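Monosaccharide-transporting ATPase (Actinobacillus succinogenes, PDB 5DTE) binds beta-D-allopyranose between two alpha/beta lobes and probably acts as the periplasmic solute-binding component of a sugar ABC transporter. Local coordinates at residues 60-65 with 78-83; 117-122 with 127-132; 148-153 with 186-191; 209-214 with 236-241; 280-285 with 291-296. All coordinates share one frame; numbering follows the deposited sequence.

Contact 1 (60-65 with 78-83); sequences IVQVAE and ENMIAK
The carboxamide of Gln-62 overlaps the thioether end of Met-80, with Gln-62 NE2 3.2 Å from Met-80 CE. The amide carbon is also close, Gln-62 CD to Met-80 CE being 4.0 Å, whereas the sulfur stands farther back, with Met-80 SD 4.1 Å from Gln-62 NE2. CE lies well to one side of the amide plane, so the methyl packs against the flat group from above and makes no polar bond with it. The two chains approach from opposite directions. That of Met-80 is folded at chi2 (-59°) and again at chi3 (104°), which swings CE round toward the glutamine. This packing belongs to a beta-alpha-beta crossover of the periplasmic binding protein fold: strand 58-63 leads into helix 70-82, and the chain then returns to the parallel sheet as strand 87-90. Strand 28-33 lies between these two strands, and the helix passes over it. Met-80 therefore also rests on Ala-30 and Leu-32 of that strand and on Ile-88 of strand 87-90, while Gln-62 touches Leu-32. The backbones stay well separated, the nearest CA atoms being those of Ile-60 and Met-80 at 9.5 Å, and side chains alone bridge the gap. Toward the end of the helix the touch is looser and more exposed: the Lys-83 chain, bent at chi3, reaches across toward the strand and brings its NZ to 4.4 Å from Ile-60 CD1.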
# COMPACT_ATOMS: atom_id res chain seq x y z
N ILE A 60 20.68 2.47 -5.22
CA ILE A 60 20.93 1.04 -5.10
C ILE A 60 19.70 0.25 -4.69
O ILE A 60 19.36 0.21 -3.50
CB ILE A 60 22.03 0.75 -4.07
CG1 ILE A 60 23.15 1.79 -4.17
CG2 ILE A 60 22.56 -0.65 -4.26
CD1 ILE A 60 24.40 1.37 -3.43
N VAL A 61 19.04 -0.39 -5.65
CA VAL A 61 17.83 -1.16 -5.38
C VAL A 61 18.11 -2.64 -5.09
O VAL A 61 18.75 -3.33 -5.88
CB VAL A 61 16.83 -1.08 -6.55
CG1 VAL A 61 15.65 -1.98 -6.28
CG2 VAL A 61 16.39 0.37 -6.76
N GLN A 62 17.63 -3.11 -3.95
CA GLN A 62 17.69 -4.53 -3.61
C GLN A 62 16.33 -4.96 -3.13
O GLN A 62 15.70 -4.28 -2.33
CB GLN A 62 18.74 -4.82 -2.53
CG GLN A 62 20.10 -4.21 -2.78
CD GLN A 62 21.22 -5.08 -2.23
OE1 GLN A 62 20.98 -6.21 -1.79
NE2 GLN A 62 22.44 -4.56 -2.26
N VAL A 63 15.89 -6.09 -3.64
CA VAL A 63 14.55 -6.56 -3.38
C VAL A 63 14.64 -7.86 -2.59
O VAL A 63 15.54 -8.67 -2.82
CB VAL A 63 13.80 -6.72 -4.71
CG1 VAL A 63 12.45 -7.37 -4.55
CG2 VAL A 63 13.66 -5.36 -5.33
N ALA A 64 13.74 -8.03 -1.63
CA ALA A 64 13.61 -9.27 -0.89
C ALA A 64 13.01 -10.34 -1.80
O ALA A 64 12.31 -10.02 -2.77
CB ALA A 64 12.74 -9.06 0.34
N GLU A 65 13.28 -11.62 -1.50
CA GLU A 65 12.88 -12.68 -2.42
C GLU A 65 11.41 -13.07 -2.26
O GLU A 65 10.64 -12.91 -3.19
CB GLU A 65 13.80 -13.89 -2.26
CG GLU A 65 15.15 -13.65 -2.95
CD GLU A 65 16.18 -14.70 -2.64
OE1 GLU A 65 15.96 -15.88 -3.00
OE2 GLU A 65 17.22 -14.33 -2.05
N GLU A 78 21.01 -4.20 7.03
CA GLU A 78 22.28 -4.29 7.73
C GLU A 78 23.49 -4.35 6.78
O GLU A 78 24.56 -3.81 7.09
CB GLU A 78 22.27 -5.50 8.66
CG GLU A 78 21.05 -5.49 9.54
CD GLU A 78 21.00 -6.64 10.51
OE1 GLU A 78 21.47 -7.75 10.17
OE2 GLU A 78 20.48 -6.41 11.62
N ASN A 79 23.31 -4.99 5.63
CA ASN A 79 24.34 -4.99 4.61
C ASN A 79 24.70 -3.56 4.25
O ASN A 79 25.87 -3.19 4.25
CB ASN A 79 23.90 -5.76 3.36
CG ASN A 79 23.62 -7.23 3.64
OD1 ASN A 79 23.94 -7.75 4.71
ND2 ASN A 79 23.02 -7.92 2.66
N MET A 80 23.68 -2.76 3.96
CA MET A 80 23.86 -1.37 3.56
C MET A 80 24.53 -0.54 4.67
O MET A 80 25.37 0.32 4.39
CB MET A 80 22.51 -0.78 3.16
CG MET A 80 21.80 -1.53 2.02
SD MET A 80 22.81 -1.56 0.50
CE MET A 80 23.44 -3.26 0.50
N ILE A 81 24.15 -0.79 5.92
CA ILE A 81 24.84 -0.21 7.08
C ILE A 81 26.32 -0.60 7.03
O ILE A 81 27.20 0.25 7.20
CB ILE A 81 24.19 -0.68 8.42
CG1 ILE A 81 22.77 -0.11 8.56
CG2 ILE A 81 24.97 -0.21 9.63
CD1 ILE A 81 21.97 -0.71 9.70
N ALA A 82 26.58 -1.88 6.78
CA ALA A 82 27.94 -2.41 6.71
C ALA A 82 28.76 -1.75 5.61
O ALA A 82 29.94 -1.51 5.77
CB ALA A 82 27.91 -3.92 6.50
N LYS A 83 28.10 -1.47 4.49
CA LYS A 83 28.75 -0.83 3.34
C LYS A 83 28.90 0.68 3.51
O LYS A 83 29.50 1.35 2.67
CB LYS A 83 27.97 -1.13 2.05
CG LYS A 83 27.97 -2.60 1.64
CD LYS A 83 27.17 -2.82 0.36
CE LYS A 83 27.56 -1.82 -0.72
NZ LYS A 83 26.74 -2.00 -1.95

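Contact 2 (117-122 with 127-132); sequences VRLDAK and AGLKFN
With its CG set between the backbone N and the carbonyl carbon (chi1 78°), Phe-131 directs its ring across at Leu-119. The backbone turns the leucine CB toward that ring, and CG, anti to the carbonyl carbon and beside the backbone N, brings CD1 over it. The short helix 121-126 runs from the end of the first segment to just before the second: Asp-120 occupies its N-cap, and a Schellman motif with Gly-128 as the C-prime residue ends it. The chain thus doubles back, and the residues flanking the helix meet. Leu-119 makes an off-centre CH-pi contact, its CB 4.2 Å from the centroid of the Phe-131 ring and 30° from the ring normal. CD1 of the same leucine lies over one ring face, 4.0 Å from Phe-131 CD1, and also meets Leu-129 CD2 at 4.5 Å. Helix 99-105 adds Phe-102, which touches both leucines. Leu-119 N donates a hydrogen bond to the Asp-114 carboxylate. Val-117, two residues before Leu-119, touches the bound allose, whereas the Arg-118 side chain stays about 10 Å from the sugar. Arg-118 is extended from CG to NE and crosses the phenylalanine at about a right angle, the guanidinium and ring planes being 34° apart. Phe-131 CZ sits over one guanidinium face, displaced toward its rim, 4.0 Å from Arg-118 NH2 and 4.1 Å from Arg-118 CZ.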
# COMPACT_ATOMS: atom_id res chain seq x y z
N VAL A 117 5.18 0.87 4.89
CA VAL A 117 4.70 0.15 6.07
C VAL A 117 5.28 0.78 7.33
O VAL A 117 6.49 0.96 7.44
CB VAL A 117 5.05 -1.35 5.98
CG1 VAL A 117 4.79 -2.06 7.30
CG2 VAL A 117 4.29 -2.01 4.81
N ARG A 118 4.42 1.16 8.27
CA ARG A 118 4.87 1.94 9.42
C ARG A 118 5.26 1.07 10.60
O ARG A 118 4.49 0.18 11.01
CB ARG A 118 3.79 2.94 9.85
CG ARG A 118 4.27 3.96 10.87
CD ARG A 118 3.17 4.98 11.22
NE ARG A 118 3.31 5.51 12.57
CZ ARG A 118 4.16 6.48 12.91
NH1 ARG A 118 4.23 6.90 14.17
NH2 ARG A 118 4.95 7.03 12.00
N LEU A 119 6.46 1.34 11.13
CA LEU A 119 6.98 0.64 12.31
C LEU A 119 6.10 0.89 13.56
O LEU A 119 5.51 1.96 13.71
CB LEU A 119 8.43 1.06 12.61
CG LEU A 119 9.58 0.89 11.60
CD1 LEU A 119 10.91 1.24 12.26
CD2 LEU A 119 9.66 -0.50 11.00
N ASP A 120 6.02 -0.11 14.44
CA ASP A 120 5.21 -0.00 15.65
C ASP A 120 5.65 1.19 16.49
O ASP A 120 6.80 1.24 16.94
CB ASP A 120 5.31 -1.29 16.48
CG ASP A 120 4.04 -1.60 17.23
OD1 ASP A 120 2.99 -1.75 16.58
OD2 ASP A 120 4.10 -1.69 18.48
N ALA A 121 4.76 2.16 16.70
CA ALA A 121 5.11 3.37 17.43
C ALA A 121 5.43 3.07 18.89
O ALA A 121 6.48 3.47 19.40
CB ALA A 121 4.00 4.38 17.34
N LYS A 122 4.53 2.36 19.57
CA LYS A 122 4.74 2.04 20.98
C LYS A 122 5.99 1.21 21.21
O LYS A 122 6.64 1.35 22.24
CB LYS A 122 3.53 1.31 21.56
CG LYS A 122 2.50 2.27 22.12
CD LYS A 122 1.77 1.67 23.31
CE LYS A 122 0.63 2.58 23.75
NZ LYS A 122 -0.07 2.07 24.96
N ALA A 127 12.10 1.37 22.90
CA ALA A 127 13.52 1.12 22.66
C ALA A 127 14.33 2.39 22.41
O ALA A 127 15.45 2.31 21.91
CB ALA A 127 13.67 0.18 21.48
N GLY A 128 13.77 3.55 22.75
CA GLY A 128 14.47 4.82 22.61
C GLY A 128 14.74 5.25 21.17
O GLY A 128 15.56 6.14 20.91
N LEU A 129 14.03 4.62 20.23
CA LEU A 129 14.23 4.86 18.81
C LEU A 129 13.45 6.05 18.26
O LEU A 129 12.23 6.12 18.40
CB LEU A 129 13.86 3.61 18.02
CG LEU A 129 14.04 3.74 16.51
CD1 LEU A 129 15.52 3.78 16.17
CD2 LEU A 129 13.33 2.60 15.79
N LYS A 130 14.16 6.97 17.62
CA LYS A 130 13.53 8.01 16.82
C LYS A 130 13.62 7.61 15.35
O LYS A 130 14.72 7.35 14.84
CB LYS A 130 14.20 9.37 17.04
CG LYS A 130 14.40 9.77 18.49
CD LYS A 130 13.19 9.51 19.38
CE LYS A 130 13.52 9.86 20.83
NZ LYS A 130 12.50 9.40 21.81
N PHE A 131 12.48 7.52 14.69
CA PHE A 131 12.46 7.11 13.29
C PHE A 131 11.49 7.94 12.48
O PHE A 131 10.56 8.54 13.03
CB PHE A 131 12.10 5.63 13.18
CG PHE A 131 10.63 5.36 13.34
CD1 PHE A 131 9.84 5.06 12.23
CD2 PHE A 131 10.03 5.39 14.58
CE1 PHE A 131 8.48 4.80 12.37
CE2 PHE A 131 8.68 5.13 14.73
CZ PHE A 131 7.90 4.83 13.62
N ASN A 132 11.69 7.98 11.17
CA ASN A 132 10.92 8.88 10.32
C ASN A 132 10.18 8.13 9.23
O ASN A 132 10.80 7.40 8.46
CB ASN A 132 11.86 9.92 9.71
CG ASN A 132 12.75 10.59 10.75
OD1 ASN A 132 12.37 11.58 11.37
ND2 ASN A 132 13.95 10.04 10.95

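Contact 3 (148-153 with 186-191); sequences NLAEAI and PDIKIV
Ile-188 is the residue through which 186-191 reaches the helix, and the chain comes to it through the exposed turn of Pro-186 and Asp-187. Its CG1 lies anti to the carbonyl carbon and its chain is extended at chi2 (-172°), which makes CD1 the leading atom. That methyl touches Ala-150 at two points, with Ile-188 CD1 3.6 Å from both Ala-150 CB and Ala-150 CA. The small alanine lets the methyl come right up to the helix backbone. One turn later, Ile-153 adds its own methyl, Ile-153 CD1 lying 3.9 Å from Ile-188 CD1, and the two isoleucines cross at an angle. Next along the strand, Lys-189 contributes backbone hydrogen bonds to Gly-157 and Val-159. Ile-190 packs on Leu-179 and Phe-182 of helix 169-182, and Val-191 continues the backbone pairing with Val-159. Strand 188-195 is an outermost strand of its four-stranded sheet, so Ile-188 joins the sheet margin to the end of helix 138-152, while Ile-153 reaches on to Leu-245 in strand 245-247. Helices packed by aliphatic side chains on a parallel sheet are characteristic of the Rossmann-like lobes of periplasmic sugar-binding proteins.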
# COMPACT_ATOMS: atom_id res chain seq x y z
N ASN A 148 -17.13 5.49 -0.99
CA ASN A 148 -17.44 5.77 -2.38
C ASN A 148 -18.25 4.64 -3.01
O ASN A 148 -19.21 4.87 -3.76
CB ASN A 148 -16.15 6.01 -3.15
CG ASN A 148 -16.39 6.51 -4.56
OD1 ASN A 148 -16.35 5.73 -5.52
ND2 ASN A 148 -16.62 7.81 -4.70
N LEU A 149 -17.88 3.40 -2.69
CA LEU A 149 -18.57 2.21 -3.16
C LEU A 149 -19.93 2.03 -2.48
O LEU A 149 -20.89 1.56 -3.10
CB LEU A 149 -17.70 0.97 -2.91
CG LEU A 149 -18.27 -0.43 -3.15
CD1 LEU A 149 -18.27 -0.77 -4.64
CD2 LEU A 149 -17.51 -1.48 -2.33
N ALA A 150 -20.00 2.39 -1.19
CA ALA A 150 -21.26 2.35 -0.45
C ALA A 150 -22.30 3.19 -1.15
O ALA A 150 -23.40 2.72 -1.44
CB ALA A 150 -21.08 2.82 0.97
N GLU A 151 -21.92 4.43 -1.44
CA GLU A 151 -22.73 5.33 -2.25
C GLU A 151 -23.04 4.78 -3.64
O GLU A 151 -24.17 4.87 -4.11
CB GLU A 151 -22.03 6.68 -2.36
CG GLU A 151 -21.88 7.38 -1.02
CD GLU A 151 -23.13 8.13 -0.60
OE1 GLU A 151 -23.58 7.96 0.56
OE2 GLU A 151 -23.66 8.90 -1.44
N ALA A 152 -22.03 4.19 -4.29
CA ALA A 152 -22.17 3.63 -5.64
C ALA A 152 -23.19 2.48 -5.76
O ALA A 152 -23.89 2.38 -6.77
CB ALA A 152 -20.82 3.16 -6.15
N ILE A 153 -23.26 1.61 -4.75
CA ILE A 153 -24.21 0.50 -4.83
C ILE A 153 -25.54 0.86 -4.18
O ILE A 153 -26.38 0.00 -3.93
CB ILE A 153 -23.67 -0.78 -4.19
CG1 ILE A 153 -23.43 -0.61 -2.69
CG2 ILE A 153 -22.41 -1.20 -4.89
CD1 ILE A 153 -23.56 -1.92 -1.89
N PRO A 186 -26.59 1.52 7.50
CA PRO A 186 -27.31 0.42 8.15
C PRO A 186 -27.95 -0.55 7.16
O PRO A 186 -28.32 -1.65 7.56
CB PRO A 186 -28.39 1.14 8.97
CG PRO A 186 -27.78 2.44 9.30
CD PRO A 186 -27.00 2.82 8.06
N ASP A 187 -28.07 -0.15 5.90
CA ASP A 187 -28.61 -1.02 4.86
C ASP A 187 -27.50 -1.70 4.08
O ASP A 187 -27.77 -2.39 3.09
CB ASP A 187 -29.52 -0.25 3.91
CG ASP A 187 -30.97 -0.25 4.36
OD1 ASP A 187 -31.29 -0.99 5.31
OD2 ASP A 187 -31.78 0.47 3.74
N ILE A 188 -26.26 -1.47 4.50
CA ILE A 188 -25.15 -2.27 3.99
C ILE A 188 -24.58 -3.12 5.11
O ILE A 188 -24.27 -2.63 6.20
CB ILE A 188 -24.02 -1.43 3.39
CG1 ILE A 188 -24.53 -0.62 2.18
CG2 ILE A 188 -22.89 -2.36 2.98
CD1 ILE A 188 -23.44 0.13 1.37
N LYS A 189 -24.48 -4.42 4.81
CA LYS A 189 -23.91 -5.39 5.72
C LYS A 189 -22.69 -6.08 5.12
O LYS A 189 -22.75 -6.64 4.01
CB LYS A 189 -24.96 -6.44 6.10
CG LYS A 189 -24.41 -7.49 7.03
CD LYS A 189 -25.47 -8.45 7.51
CE LYS A 189 -25.02 -9.13 8.80
NZ LYS A 189 -25.99 -10.18 9.20
N ILE A 190 -21.58 -6.04 5.86
CA ILE A 190 -20.43 -6.88 5.57
C ILE A 190 -20.83 -8.34 5.75
O ILE A 190 -21.09 -8.77 6.86
CB ILE A 190 -19.23 -6.53 6.48
CG1 ILE A 190 -18.69 -5.14 6.13
CG2 ILE A 190 -18.12 -7.56 6.35
CD1 ILE A 190 -19.10 -4.07 7.08
N VAL A 191 -20.90 -9.11 4.66
CA VAL A 191 -21.30 -10.51 4.79
C VAL A 191 -20.15 -11.47 4.53
O VAL A 191 -20.26 -12.65 4.84
CB VAL A 191 -22.46 -10.89 3.85
CG1 VAL A 191 -23.65 -9.98 4.09
CG2 VAL A 191 -22.01 -10.84 2.40

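Contact 4 (209-214 with 236-241); sequences NILTAN and ENAGLA
No ring, amide or carboxylate takes part where Leu-211 meets Leu-240 and Ala-238, so there are no faces or edges to assign: every touching atom is a methyl carbon. The two leucines reach toward each other tip to tip, Leu-211 CD1 lying 4.1 Å from Leu-240 CD1. The same Leu-211 methyl also approaches the neighbouring helix end at Ala-238 CB, 4.4 Å away. One carbon thus serves both partners, and these separations, together with a buried area of only 89 Å², indicate light apolar packing at the surface. Both leucines have CG anti to the carbonyl carbon (chi1 -83° for Leu-211 and -80° for Leu-240) and are extended at the second torsion, which carries each CD1 outward across the gap. That gap is wide at backbone level, the CA atoms of Leu-211 and Ala-238 being 8.3 Å apart. Leu-240 owes its place to the way its helix finishes. Gly-239, with a positive phi of 64°, is the C-prime residue of a Schellman motif in which Leu-240 N turns back to Val-235 O, and the bond from Gly-239 N to Glu-236 O is weak. This reversal puts Leu-240 beside Val-235, a residue that Leu-211 touches as well. Ile-217, in the loop before strand 219-222, also packs on Leu-211. The contact joins the C-terminal ends of helices 200-213 and 225-237, consecutive helices with strand 219-222 between them; Ile-210 packs the first of these onto strand 188-195, and a salt bridge from Glu-236 to Lys-263 ties the second to the loop after helix 253-261.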
# COMPACT_ATOMS: atom_id res chain seq x y z
N ASN A 209 -15.43 -18.23 -4.80
CA ASN A 209 -16.00 -19.01 -3.71
C ASN A 209 -16.88 -18.15 -2.79
O ASN A 209 -17.81 -18.65 -2.15
CB ASN A 209 -14.87 -19.68 -2.93
CG ASN A 209 -14.01 -20.58 -3.81
OD1 ASN A 209 -14.52 -21.29 -4.70
ND2 ASN A 209 -12.70 -20.56 -3.58
N ILE A 210 -16.62 -16.84 -2.75
CA ILE A 210 -17.41 -15.92 -1.94
C ILE A 210 -18.72 -15.51 -2.64
O ILE A 210 -19.74 -15.30 -1.99
CB ILE A 210 -16.59 -14.68 -1.59
CG1 ILE A 210 -15.47 -15.07 -0.62
CG2 ILE A 210 -17.46 -13.59 -1.00
CD1 ILE A 210 -14.77 -13.88 0.00
N LEU A 211 -18.68 -15.43 -3.96
CA LEU A 211 -19.85 -15.06 -4.77
C LEU A 211 -20.87 -16.19 -4.86
O LEU A 211 -22.07 -15.93 -4.93
CB LEU A 211 -19.42 -14.65 -6.18
CG LEU A 211 -18.93 -13.21 -6.41
CD1 LEU A 211 -18.43 -13.06 -7.84
CD2 LEU A 211 -20.02 -12.16 -6.09
N THR A 212 -20.41 -17.43 -4.87
CA THR A 212 -21.33 -18.56 -4.82
C THR A 212 -21.99 -18.62 -3.45
O THR A 212 -23.18 -18.86 -3.34
CB THR A 212 -20.63 -19.88 -5.09
OG1 THR A 212 -19.87 -19.79 -6.30
CG2 THR A 212 -21.67 -20.97 -5.22
N ALA A 213 -21.20 -18.39 -2.40
CA ALA A 213 -21.67 -18.46 -1.01
C ALA A 213 -22.83 -17.50 -0.66
O ALA A 213 -23.78 -17.91 0.01
CB ALA A 213 -20.48 -18.21 -0.07
N ASN A 214 -22.73 -16.23 -1.07
CA ASN A 214 -23.86 -15.29 -1.00
C ASN A 214 -24.14 -14.69 -2.36
O ASN A 214 -23.35 -13.88 -2.85
CB ASN A 214 -23.63 -14.14 -0.02
CG ASN A 214 -23.16 -14.61 1.34
OD1 ASN A 214 -22.37 -15.55 1.44
ND2 ASN A 214 -23.66 -13.97 2.39
N GLU A 236 -17.13 -10.99 -13.76
CA GLU A 236 -17.36 -11.11 -15.20
C GLU A 236 -17.39 -12.57 -15.68
O GLU A 236 -18.10 -12.91 -16.63
CB GLU A 236 -16.31 -10.32 -15.98
CG GLU A 236 -16.45 -8.80 -15.85
CD GLU A 236 -15.55 -8.02 -16.80
OE1 GLU A 236 -14.40 -8.46 -17.04
OE2 GLU A 236 -16.00 -6.97 -17.32
N ASN A 237 -16.61 -13.41 -15.01
CA ASN A 237 -16.69 -14.85 -15.23
C ASN A 237 -18.07 -15.30 -14.84
O ASN A 237 -18.73 -16.04 -15.57
CB ASN A 237 -15.64 -15.60 -14.41
CG ASN A 237 -14.31 -15.78 -15.15
OD1 ASN A 237 -14.06 -15.18 -16.20
ND2 ASN A 237 -13.45 -16.60 -14.58
N ALA A 238 -18.52 -14.81 -13.70
CA ALA A 238 -19.77 -15.26 -13.10
C ALA A 238 -21.00 -14.64 -13.77
O ALA A 238 -22.11 -14.73 -13.25
CB ALA A 238 -19.75 -14.96 -11.62
N GLY A 239 -20.80 -13.99 -14.91
CA GLY A 239 -21.87 -13.31 -15.61
C GLY A 239 -22.45 -12.14 -14.83
O GLY A 239 -23.59 -11.74 -15.07
N LEU A 240 -21.65 -11.59 -13.92
CA LEU A 240 -22.13 -10.62 -12.92
C LEU A 240 -21.64 -9.20 -13.14
O LEU A 240 -21.80 -8.36 -12.26
CB LEU A 240 -21.72 -11.06 -11.51
CG LEU A 240 -22.63 -12.14 -10.92
CD1 LEU A 240 -22.01 -12.86 -9.73
CD2 LEU A 240 -23.93 -11.48 -10.56
N ALA A 241 -21.04 -8.95 -14.31
CA ALA A 241 -20.56 -7.62 -14.67
C ALA A 241 -21.65 -6.60 -14.50
O ALA A 241 -22.80 -6.86 -14.86
CB ALA A 241 -20.06 -7.61 -16.08

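Contact 5 (280-285 with 291-296); sequences IEHALK and EIPSVY
His-282 forms the close-packed part, where its imidazole meets Ile-292, Pro-293 and Tyr-296. Ile-292 CG2 sits over one face in a CH-pi contact, 4.1 Å from the ring centroid and 20° off its normal. At the far end of the ring, His-282 CE1 lies 3.8 Å from Pro-293 CG and 3.9 Å from Tyr-296 CB. The histidine turns its edge toward the face of the tyrosine in an offset edge-to-face pair, with centroids 5.7 Å apart and planes at 81°. Tyr-296 OH makes a weak hydrogen bond with Lys-274, earlier on helix 272-287, the helix that carries His-282. Lys-285 still packs closely, its CB 3.8 Å from Ile-292 CG2. The loosening comes beyond it, on the solvent side, where Lys-285 CD gets no nearer than 4.2 Å to Glu-291 O and the Glu-291 side chain is exposed and poorly ordered. The contact folds the segment that follows helix 272-287 back against that helix as it enters the weakly bonded outermost strand 295-297, which pairs with strand 132-135; Val-134 of that strand touches His-282, and Ala-283 packs on strand 87-90.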
# COMPACT_ATOMS: atom_id res chain seq x y z
N ILE A 280 13.26 10.15 -0.69
CA ILE A 280 14.59 10.57 -1.17
C ILE A 280 14.89 12.02 -0.81
O ILE A 280 16.04 12.38 -0.57
CB ILE A 280 14.70 10.40 -2.69
CG1 ILE A 280 14.47 8.94 -3.08
CG2 ILE A 280 16.04 10.92 -3.21
CD1 ILE A 280 14.02 8.76 -4.51
N GLU A 281 13.85 12.85 -0.77
CA GLU A 281 14.01 14.25 -0.40
C GLU A 281 14.31 14.35 1.10
O GLU A 281 15.05 15.24 1.55
CB GLU A 281 12.76 15.06 -0.77
CG GLU A 281 12.86 15.86 -2.09
CD GLU A 281 13.48 17.26 -1.92
OE1 GLU A 281 13.70 17.68 -0.76
OE2 GLU A 281 13.74 17.93 -2.95
N HIS A 282 13.76 13.40 1.86
CA HIS A 282 13.88 13.38 3.31
C HIS A 282 15.21 12.81 3.76
O HIS A 282 15.76 13.23 4.78
CB HIS A 282 12.74 12.56 3.92
CG HIS A 282 11.51 13.36 4.22
ND1 HIS A 282 10.50 12.90 5.06
CD2 HIS A 282 11.11 14.58 3.80
CE1 HIS A 282 9.56 13.81 5.14
NE2 HIS A 282 9.90 14.84 4.38
N ALA A 283 15.72 11.84 3.01
CA ALA A 283 17.05 11.30 3.27
C ALA A 283 18.09 12.41 3.13
O ALA A 283 18.92 12.61 4.02
CB ALA A 283 17.36 10.13 2.33
N LEU A 284 18.01 13.13 2.01
CA LEU A 284 18.94 14.20 1.65
C LEU A 284 19.01 15.29 2.69
O LEU A 284 20.09 15.83 2.96
CB LEU A 284 18.56 14.81 0.30
CG LEU A 284 18.75 13.88 -0.89
CD1 LEU A 284 18.18 14.49 -2.15
CD2 LEU A 284 20.22 13.55 -1.06
N LYS A 285 17.85 15.63 3.26
CA LYS A 285 17.79 16.64 4.30
C LYS A 285 18.55 16.14 5.51
O LYS A 285 19.41 16.83 6.04
CB LYS A 285 16.35 16.98 4.68
CG LYS A 285 15.68 18.04 3.79
CD LYS A 285 14.28 18.41 4.33
CE LYS A 285 13.40 19.11 3.29
NZ LYS A 285 11.98 18.65 3.45
N GLU A 291 16.06 19.27 9.82
CA GLU A 291 14.95 18.55 10.42
C GLU A 291 13.89 18.15 9.40
O GLU A 291 13.57 18.90 8.48
CB GLU A 291 14.32 19.37 11.54
CG GLU A 291 13.72 20.68 11.09
CD GLU A 291 13.19 21.49 12.27
OE1 GLU A 291 13.03 20.91 13.36
OE2 GLU A 291 12.93 22.70 12.09
N ILE A 292 13.37 16.94 9.57
CA ILE A 292 12.23 16.46 8.82
C ILE A 292 11.12 16.10 9.82
O ILE A 292 11.42 15.81 10.98
CB ILE A 292 12.57 15.20 7.96
CG1 ILE A 292 13.20 14.11 8.82
CG2 ILE A 292 13.46 15.55 6.76
CD1 ILE A 292 13.48 12.84 8.08
N PRO A 293 9.84 16.11 9.38
CA PRO A 293 8.75 15.60 10.22
C PRO A 293 8.95 14.11 10.56
O PRO A 293 9.60 13.40 9.78
CB PRO A 293 7.51 15.81 9.34
CG PRO A 293 8.05 15.85 7.92
CD PRO A 293 9.35 16.57 8.06
N SER A 294 8.42 13.64 11.69
CA SER A 294 8.50 12.21 12.01
C SER A 294 7.56 11.39 11.15
O SER A 294 7.80 10.20 10.91
CB SER A 294 8.21 11.95 13.48
OG SER A 294 9.40 12.02 14.23
N VAL A 295 6.48 12.03 10.70
CA VAL A 295 5.50 11.41 9.80
C VAL A 295 5.15 12.34 8.64
O VAL A 295 5.00 13.53 8.82
CB VAL A 295 4.20 11.05 10.54
CG1 VAL A 295 3.30 10.19 9.64
CG2 VAL A 295 4.51 10.34 11.83
N TYR A 296 5.02 11.78 7.44
CA TYR A 296 4.56 12.56 6.30
C TYR A 296 3.60 11.67 5.52
O TYR A 296 3.97 10.60 5.01
CB TYR A 296 5.74 13.07 5.45
CG TYR A 296 5.39 13.74 4.13
CD1 TYR A 296 5.49 15.13 3.98
CD2 TYR A 296 4.97 12.99 3.03
CE1 TYR A 296 5.16 15.74 2.76
CE2 TYR A 296 4.64 13.58 1.83
CZ TYR A 296 4.74 14.95 1.70
OH TYR A 296 4.41 15.50 0.48

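How the contacts relate
The five contacts follow one another along the chain but divide between two lobes. Contacts 1, 2 and 5 belong to the lobe built on the six-stranded parallel sheet. Contact 1 lies at its outermost strand 58-63 and contact 5 at the other outermost strand, 295-297, with centres about 20 Å apart. Contacts 2 and 5 touch directly, through Arg-118 with Val-295 and Asn-132 with Ile-292. Contacts 3 and 4 belong to the four-stranded sheet; their centres are about 17 Å apart, and Val-191 meets Asn-214. Contact 5, last in sequence, returns to the first lobe, its centre about 46 Å from that of contact 4. Such recrossing between lobes is characteristic of sugar-binding proteins that hold their ligand in the cleft.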